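Long-range contacts in sulfate transporter sulfate transporter family protein (PDB 4DGF), which is the STAS domain of a SulP-family membrane protein that probably transports sulfate or related anions: residues A[53-58]-A[85-90]; A[63-68]-A[98-103]. One frame throughout, in Å; residues are numbered along the deposited sequence. Where two conformers were deposited one is given.

Contact 1 (A[53-58]-A[85-90]); sequences KVFILR and TILLLS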
ATOM      1  N   LYS A  53      -5.199 -11.734   1.838  1.00 19.40           N
ATOM      2  CA  LYS A  53      -5.866 -11.662   0.556  1.00 18.95           C
ATOM      3  C   LYS A  53      -5.620 -10.270  -0.041  1.00 15.72           C
ATOM      4  O   LYS A  53      -5.595 -10.099  -1.299  1.00 17.03           O
ATOM      5  CB  LYS A  53      -7.371 -11.838   0.765  1.00 23.69           C
ATOM      6  CG  LYS A  53      -7.769 -13.145   1.469  1.00 30.40           C
ATOM      7  CD  LYS A  53      -9.284 -13.187   1.602  1.00 32.60           C
ATOM      8  CE  LYS A  53      -9.765 -14.234   2.606  1.00 37.63           C
ATOM      9  NZ  LYS A  53      -9.369 -15.585   2.127  1.00 37.27           N
ATOM     10  N   VAL A  54      -5.559  -9.282   0.878  1.00 13.87           N
ATOM     11  CA  VAL A  54      -5.448  -7.823   0.456  1.00 12.13           C
ATOM     12  C   VAL A  54      -4.409  -7.198   1.379  1.00 12.00           C
ATOM     13  O   VAL A  54      -4.432  -7.476   2.583  1.00 13.17           O
ATOM     14  CB  VAL A  54      -6.751  -7.058   0.617  1.00 12.35           C
ATOM     15  CG1 VAL A  54      -6.658  -5.611   0.136  1.00 12.64           C
ATOM     16  CG2 VAL A  54      -7.941  -7.742  -0.131  1.00 13.13           C
ATOM     17  N   PHE A  55      -3.523  -6.354   0.806  1.00 11.23           N
ATOM     18  CA  PHE A  55      -2.526  -5.685   1.561  1.00 10.72           C
ATOM     19  C   PHE A  55      -2.708  -4.215   1.256  1.00 11.60           C
ATOM     20  O   PHE A  55      -2.623  -3.833   0.055  1.00 12.13           O
ATOM     21  CB  PHE A  55      -1.088  -6.191   1.147  1.00 12.08           C
ATOM     22  CG  PHE A  55      -0.000  -5.772   2.020  1.00 13.21           C
ATOM     23  CD1 PHE A  55       0.576  -6.691   2.906  1.00 12.89           C
ATOM     24  CD2 PHE A  55       0.409  -4.430   2.008  1.00 14.32           C
ATOM     25  CE1 PHE A  55       1.551  -6.241   3.862  1.00 14.65           C
ATOM     26  CE2 PHE A  55       1.478  -4.018   2.858  1.00 16.33           C
ATOM     27  CZ  PHE A  55       2.030  -4.960   3.774  1.00 15.77           C
ATOM     28  N   ILE A  56      -2.862  -3.407   2.317  0.60 10.67           N
ATOM     29  CA  ILE A  56      -3.036  -1.973   2.129  0.60 10.12           C
ATOM     30  C   ILE A  56      -1.760  -1.313   2.588  0.60 10.62           C
ATOM     31  O   ILE A  56      -1.351  -1.423   3.748  0.60 10.00           O
ATOM     32  CB  ILE A  56      -4.257  -1.430   2.912  0.60 10.18           C
ATOM     33  CG1 ILE A  56      -5.503  -2.222   2.531  0.60 10.41           C
ATOM     34  CG2 ILE A  56      -4.398   0.119   2.657  0.60  9.45           C
ATOM     35  CD1 ILE A  56      -6.786  -1.770   3.162  0.60 11.08           C
ATOM     36  N   LEU A  57      -1.155  -0.545   1.683  1.00  9.82           N
ATOM     37  CA  LEU A  57      -0.016   0.237   2.092  1.00 10.16           C
ATOM     38  C   LEU A  57      -0.516   1.667   2.307  1.00  9.90           C
ATOM     39  O   LEU A  57      -1.050   2.309   1.305  1.00  9.58           O
ATOM     40  CB  LEU A  57       0.961   0.186   0.909  1.00 12.43           C
ATOM     41  CG  LEU A  57       2.323   0.583   1.249  1.00 15.95           C
ATOM     42  CD1 LEU A  57       3.037  -0.366   2.220  1.00 18.62           C
ATOM     43  CD2 LEU A  57       3.138   0.535  -0.065  1.00 16.36           C
ATOM     44  N   ARG A  58      -0.501   2.104   3.567  1.00  9.52           N
ATOM     45  CA  ARG A  58      -0.950   3.399   3.920  1.00 10.34           C
ATOM     46  C   ARG A  58       0.104   4.448   3.671  1.00  9.70           C
ATOM     47  O   ARG A  58       1.183   4.434   4.367  1.00  8.89           O
ATOM     48  CB  ARG A  58      -1.413   3.519   5.438  1.00 10.60           C
ATOM     49  CG  ARG A  58      -2.642   2.625   5.642  1.00 11.35           C
ATOM     50  CD  ARG A  58      -3.354   2.936   6.944  1.00 12.02           C
ATOM     51  NE  ARG A  58      -3.932   4.303   6.908  1.00 12.62           N
ATOM     52  CZ  ARG A  58      -4.602   4.891   7.890  1.00 13.83           C
ATOM     53  NH1 ARG A  58      -4.882   4.243   9.050  1.00 14.40           N
ATOM     54  NH2 ARG A  58      -5.099   6.094   7.657  1.00 14.37           N
ATOM     55  N   THR A  85      -1.755 -11.997  -3.580  1.00 16.95           N
ATOM     56  CA  THR A  85      -2.229 -10.921  -2.709  1.00 16.51           C
ATOM     57  C   THR A  85      -2.549  -9.693  -3.534  1.00 15.76           C
ATOM     58  O   THR A  85      -1.735  -9.327  -4.368  1.00 17.32           O
ATOM     59  CB  THR A  85      -1.104 -10.519  -1.699  1.00 17.84           C
ATOM     60  OG1 THR A  85      -0.841 -11.676  -0.856  1.00 19.41           O
ATOM     61  CG2 THR A  85      -1.568  -9.321  -0.809  1.00 17.78           C
ATOM     62  N   ILE A  86      -3.672  -9.033  -3.253  1.00 14.47           N
ATOM     63  CA  ILE A  86      -3.986  -7.798  -3.968  1.00 13.66           C
ATOM     64  C   ILE A  86      -3.404  -6.595  -3.156  1.00 12.50           C
ATOM     65  O   ILE A  86      -3.828  -6.350  -2.044  1.00 12.53           O
ATOM     66  CB  ILE A  86      -5.515  -7.657  -4.131  1.00 15.92           C
ATOM     67  CG1 ILE A  86      -6.021  -8.781  -5.061  1.00 18.03           C
ATOM     68  CG2 ILE A  86      -5.809  -6.276  -4.727  1.00 14.25           C
ATOM     69  CD1 ILE A  86      -7.546  -8.983  -5.112  1.00 21.73           C
ATOM     70  N   LEU A  87      -2.527  -5.825  -3.781  0.50 12.04           N
ATOM     71  CA  LEU A  87      -1.991  -4.591  -3.193  0.50 11.82           C
ATOM     72  C   LEU A  87      -2.922  -3.397  -3.501  0.50 11.77           C
ATOM     73  O   LEU A  87      -3.310  -3.213  -4.637  0.50 11.85           O
ATOM     74  CB  LEU A  87      -0.594  -4.331  -3.791  0.50 11.81           C
ATOM     75  CG  LEU A  87       0.195  -3.173  -3.173  0.50 11.11           C
ATOM     76  CD1 LEU A  87       0.333  -3.343  -1.658  0.50 11.08           C
ATOM     77  CD2 LEU A  87       1.593  -3.010  -3.836  0.50 11.06           C
ATOM     78  N   LEU A  88      -3.277  -2.638  -2.455  1.00 11.96           N
ATOM     79  CA  LEU A  88      -3.986  -1.345  -2.559  1.00 11.14           C
ATOM     80  C   LEU A  88      -3.034  -0.252  -1.920  1.00 11.91           C
ATOM     81  O   LEU A  88      -2.303  -0.507  -0.983  1.00 10.26           O
ATOM     82  CB  LEU A  88      -5.304  -1.321  -1.802  1.00 12.53           C
ATOM     83  CG  LEU A  88      -6.263  -2.507  -2.151  1.00 12.43           C
ATOM     84  CD1 LEU A  88      -7.543  -2.408  -1.320  1.00 11.48           C
ATOM     85  CD2 LEU A  88      -6.605  -2.556  -3.666  1.00 11.62           C
ATOM     86  N   LEU A  89      -3.069   0.915  -2.504  1.00 10.76           N
ATOM     87  CA  LEU A  89      -2.443   2.086  -1.814  1.00  9.93           C
ATOM     88  C   LEU A  89      -3.515   2.990  -1.305  1.00 10.81           C
ATOM     89  O   LEU A  89      -4.488   3.231  -2.027  1.00 12.32           O
ATOM     90  CB  LEU A  89      -1.581   2.917  -2.789  1.00 10.09           C
ATOM     91  CG  LEU A  89      -0.794   2.092  -3.751  1.00 11.94           C
ATOM     92  CD1 LEU A  89      -0.080   3.140  -4.626  1.00 14.35           C
ATOM     93  CD2 LEU A  89       0.247   1.235  -2.990  1.00 13.91           C
ATOM     94  N   SER A  90      -3.399   3.499  -0.075  0.50 10.43           N
ATOM     95  CA  SER A  90      -4.379   4.466   0.397  0.50 11.21           C
ATOM     96  C   SER A  90      -3.604   5.718   0.780  0.50 11.32           C
ATOM     97  O   SER A  90      -2.357   5.669   0.976  0.50 10.61           O
ATOM     98  CB  SER A  90      -5.166   3.974   1.615  0.50 10.23           C
ATOM     99  OG  SER A  90      -4.345   3.761   2.742  0.50 10.01           O
TER

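Contact 2 (A[63-68]-A[98-103]); sequences PVIDAT and GALNRF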
ATOM      1  N   PRO A  63       4.911  12.163   1.275  1.00 13.59           N
ATOM      2  CA  PRO A  63       4.817  13.048   0.137  1.00 14.02           C
ATOM      3  C   PRO A  63       5.748  12.840  -1.037  1.00 13.94           C
ATOM      4  O   PRO A  63       5.489  13.447  -2.144  1.00 15.50           O
ATOM      5  CB  PRO A  63       5.060  14.446   0.756  1.00 15.38           C
ATOM      6  CG  PRO A  63       5.921  14.176   1.970  1.00 14.84           C
ATOM      7  CD  PRO A  63       5.766  12.701   2.363  1.00 13.77           C
ATOM      8  N   VAL A  64       6.789  11.996  -0.870  1.00 12.21           N
ATOM      9  CA  VAL A  64       7.875  11.955  -1.791  1.00 13.90           C
ATOM     10  C   VAL A  64       8.377  10.507  -1.685  1.00 12.17           C
ATOM     11  O   VAL A  64       8.240   9.839  -0.625  1.00 11.24           O
ATOM     12  CB  VAL A  64       9.082  12.976  -1.434  1.00 14.53           C
ATOM     13  CG1 VAL A  64       8.638  14.410  -1.676  1.00 16.61           C
ATOM     14  CG2 VAL A  64       9.572  12.792  -0.037  1.00 17.42           C
ATOM     15  N   ILE A  65       8.896  10.028  -2.785  1.00 11.67           N
ATOM     16  CA  ILE A  65       9.556   8.717  -2.894  1.00 11.24           C
ATOM     17  C   ILE A  65      10.779   8.902  -3.850  1.00 11.30           C
ATOM     18  O   ILE A  65      10.651   9.600  -4.921  1.00 13.58           O
ATOM     19  CB  ILE A  65       8.516   7.715  -3.417  1.00  9.78           C
ATOM     20  CG1 ILE A  65       9.081   6.279  -3.563  1.00  8.81           C
ATOM     21  CG2 ILE A  65       7.977   8.273  -4.738  1.00 11.63           C
ATOM     22  CD1 ILE A  65       7.975   5.333  -3.789  1.00  8.98           C
ATOM     23  N   ASP A  66      11.939   8.283  -3.494  1.00 10.03           N
ATOM     24  CA  ASP A  66      13.036   8.428  -4.443  1.00  9.96           C
ATOM     25  C   ASP A  66      13.226   7.130  -5.263  1.00 10.13           C
ATOM     26  O   ASP A  66      12.325   6.240  -5.259  1.00 10.53           O
ATOM     27  CB  ASP A  66      14.273   8.732  -3.629  1.00 10.38           C
ATOM     28  CG  ASP A  66      14.875   7.493  -2.935  1.00 10.52           C
ATOM     29  OD1 ASP A  66      14.098   6.560  -2.567  1.00  9.87           O
ATOM     30  OD2 ASP A  66      16.120   7.470  -2.610  1.00 11.34           O
ATOM     31  N   ALA A  67      14.364   7.003  -5.952  1.00 10.32           N
ATOM     32  CA  ALA A  67      14.510   5.842  -6.802  1.00 11.94           C
ATOM     33  C   ALA A  67      14.594   4.512  -5.950  1.00 11.96           C
ATOM     34  O   ALA A  67      14.162   3.450  -6.405  1.00 13.57           O
ATOM     35  CB  ALA A  67      15.748   5.989  -7.655  1.00 12.13           C
ATOM     36  N   THR A  68      15.253   4.572  -4.774  1.00 12.38           N
ATOM     37  CA  THR A  68      15.388   3.406  -3.943  1.00 12.53           C
ATOM     38  C   THR A  68      14.036   3.007  -3.397  1.00 11.70           C
ATOM     39  O   THR A  68      13.691   1.824  -3.327  1.00 11.81           O
ATOM     40  CB  THR A  68      16.381   3.776  -2.803  1.00 13.27           C
ATOM     41  OG1 THR A  68      17.705   3.953  -3.365  1.00 15.02           O
ATOM     42  CG2 THR A  68      16.517   2.617  -1.745  1.00 13.50           C
ATOM     43  N   GLY A  98       1.443  11.851  -8.688  1.00 14.22           N
ATOM     44  CA  GLY A  98       2.171  12.376  -9.857  1.00 16.03           C
ATOM     45  C   GLY A  98       3.531  11.659  -9.980  1.00 15.46           C
ATOM     46  O   GLY A  98       3.908  11.301 -11.098  1.00 17.08           O
ATOM     47  N   ALA A  99       4.226  11.442  -8.844  1.00 13.20           N
ATOM     48  CA  ALA A  99       5.547  10.765  -8.833  1.00 13.20           C
ATOM     49  C   ALA A  99       5.317   9.323  -9.332  1.00 12.53           C
ATOM     50  O   ALA A  99       6.022   8.832 -10.202  1.00 13.88           O
ATOM     51  CB  ALA A  99       6.209  10.836  -7.453  1.00 13.54           C
ATOM     52  N   LEU A 100       4.358   8.623  -8.711  1.00 11.49           N
ATOM     53  CA  LEU A 100       4.149   7.235  -9.019  1.00 12.48           C
ATOM     54  C   LEU A 100       3.692   7.098 -10.466  1.00 13.28           C
ATOM     55  O   LEU A 100       4.076   6.135 -11.096  1.00 14.69           O
ATOM     56  CB  LEU A 100       2.987   6.670  -8.126  1.00 12.37           C
ATOM     57  CG  LEU A 100       3.357   6.597  -6.664  1.00 14.22           C
ATOM     58  CD1 LEU A 100       2.138   6.110  -5.858  1.00 12.34           C
ATOM     59  CD2 LEU A 100       4.530   5.633  -6.418  1.00 12.96           C
ATOM     60  N   ASN A 101       2.920   8.045 -10.991  1.00 14.21           N
ATOM     61  CA  ASN A 101       2.536   7.983 -12.410  1.00 16.31           C
ATOM     62  C   ASN A 101       3.716   8.192 -13.343  1.00 15.44           C
ATOM     63  O   ASN A 101       3.916   7.351 -14.292  1.00 16.24           O
ATOM     64  CB  ASN A 101       1.452   9.017 -12.714  1.00 19.28           C
ATOM     65  CG  ASN A 101       0.612   8.608 -13.935  1.00 20.08           C
ATOM     66  OD1 ASN A 101       0.333   7.398 -14.191  1.00 22.55           O
ATOM     67  ND2 ASN A 101       0.226   9.598 -14.707  1.00 23.62           N
ATOM     68  N   ARG A 102       4.595   9.158 -13.021  1.00 15.04           N
ATOM     69  CA  ARG A 102       5.802   9.365 -13.874  1.00 16.13           C
ATOM     70  C   ARG A 102       6.749   8.171 -13.836  1.00 16.79           C
ATOM     71  O   ARG A 102       7.334   7.800 -14.839  1.00 18.10           O
ATOM     72  CB  ARG A 102       6.455  10.615 -13.422  1.00 17.13           C
ATOM     73  CG  ARG A 102       7.584  11.198 -14.332  1.00 18.31           C
ATOM     74  CD  ARG A 102       7.070  11.670 -15.733  1.00 20.96           C
ATOM     75  NE  ARG A 102       6.062  12.714 -15.600  1.00 20.30           N
ATOM     76  CZ  ARG A 102       5.227  13.120 -16.592  1.00 21.50           C
ATOM     77  NH1 ARG A 102       5.351  12.634 -17.836  1.00 20.60           N
ATOM     78  NH2 ARG A 102       4.318  14.040 -16.346  1.00 23.47           N
ATOM     79  N   PHE A 103       6.823   7.485 -12.691  1.00 15.15           N
ATOM     80  CA  PHE A 103       7.597   6.276 -12.628  1.00 14.89           C
ATOM     81  C   PHE A 103       6.941   5.082 -13.366  1.00 15.52           C
ATOM     82  O   PHE A 103       7.578   4.083 -13.571  1.00 18.30           O
ATOM     83  CB  PHE A 103       7.836   5.822 -11.152  1.00 14.57           C
ATOM     84  CG  PHE A 103       8.936   6.610 -10.404  1.00 14.89           C
ATOM     85  CD1 PHE A 103      10.241   6.607 -10.855  1.00 16.31           C
ATOM     86  CD2 PHE A 103       8.640   7.262  -9.198  1.00 15.43           C
ATOM     87  CE1 PHE A 103      11.260   7.244 -10.115  1.00 17.13           C
ATOM     88  CE2 PHE A 103       9.656   7.864  -8.452  1.00 16.28           C
ATOM     89  CZ  PHE A 103      10.979   7.893  -8.952  1.00 17.13           C
TER

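Contact 1 (A[53-58]-A[85-90])
Lys53 and Ile86 open a ladder of five backbone hydrogen bonds that zips strand 54-58 to strand 86-90 in parallel. The N-H of Ile86 meets Lys53 O at 2.9 Å in a nearly straight bond, although it stands above the carbonyl plane, 36° out of it. Ile86 O then takes the N-H of Phe55, Phe55 O that of Leu88, Leu88 O that of Leu57, and Leu57 O that of Ser90, the last at 3.0 Å. In the middle rungs, to Phe55 O and Leu88 O, the donor sits almost head-on to the carbonyl. Each of the oxygens of Ile86, Phe55, Leu88 and Leu57 also receives a CA-H contact, such as Val54 CA to Ile86 O at 3.3 Å. Val54 and Ile56 turn their own backbone polar groups to strand 24-28 and the residue before it, bonding to Gly23, Glu25 and Tyr27, so strand 54-58 is bonded along both edges. Beyond the ladder, Leu87 O accepts from Arg113, Thr85 OG1 bonds to Pro52 O, and Arg58 NH1 to Asp13 O and Thr15 OG1.

One face carries Val54, Ile56, Arg58, Ile86, Leu88 and Ser90. Val54 CG1, set anti to its own N (chi1 -177°), slants across Leu88 and meets Leu88 CD1 at 3.6 Å. On the other face Leu87, in the conformer given here, runs alongside Phe55, with Leu87 CD1 3.8 Å from Phe55 CD2. Leu57 CB rests on Leu89 CD2 at 4.1 Å. Phe76 of helix 67-83 meets the Phe55 ring edge-to-face.

With the facing main-chain groups paired and both faces largely hydrocarbon, Arg58 and Ser90 lying at one end, these two strands form a buried core of the STAS domain, packed between helices 67-83 and 118-130.

Contact 2 (A[63-68]-A[98-103])
Ile65 packs against three residues of helix 94-103, Ala99, Leu100 and Phe103; Ile65 and Phe103 carry most of this contact. The side-chain interactions across it are apolar: Ile65 CG2 stands 4.1 Å from Ala99 CB, and the same methyl is 4.1 Å from Phe103 CE2, so it touches residues one helical turn apart. The other branch of the isoleucine, CG1 swung anti to the backbone N (chi1 -179°), extends to Leu100, where Ile65 CD1 meets Leu100 CD2 at 4.3 Å. Around these groups Leu73 touches both Ile65 and Leu100, and Met70 touches Leu100 and Phe103.

Ring-to-carbonyl contacts come next. Ile65 O lies at the edge of the Phe103 ring, near its plane, 4.1 Å from Phe103 CE2, while Asp66 O approaches Phe103 CZ obliquely at 4.3 Å. Both approaches are long.

No hydrogen bond crosses between the segments. Asp66 is the N-cap of helix 67-83, its OD1 accepting from the N-H of Gly69, and the turn of helix 94-103 is held by Phe103 N to Ala99 O at 2.9 Å.

The end of the loop joining strand 54-58 to helix 67-83 therefore rests on the side of helix 94-103. This places the contact within the STAS domain, at the entry to a helix whose start carries the common N-cap, here on Asp66.

How the contacts relate
Contact 1 pairs the two strands of a beta-alpha-beta unit, in which strand 54-58 leads through the loop 59-66 into helix 67-83 and the chain returns to strand 86-90; contact 2 joins that loop to the following helix 94-103. Contact 1 lies about 5 Å from the centre of the chain and contact 2 about 14 Å out, and the two contact centres are about 18 Å apart. They nevertheless meet directly, Leu89 CD1 of strand 86-90 packing on Leu100 CD1 of helix 94-103 at 3.9 Å. Leu73 of helix 67-83 also spans both, touching Leu57 in contact 1 and Ile65 and Leu100 in contact 2, so apolar packing runs continuously from sheet to outer helix.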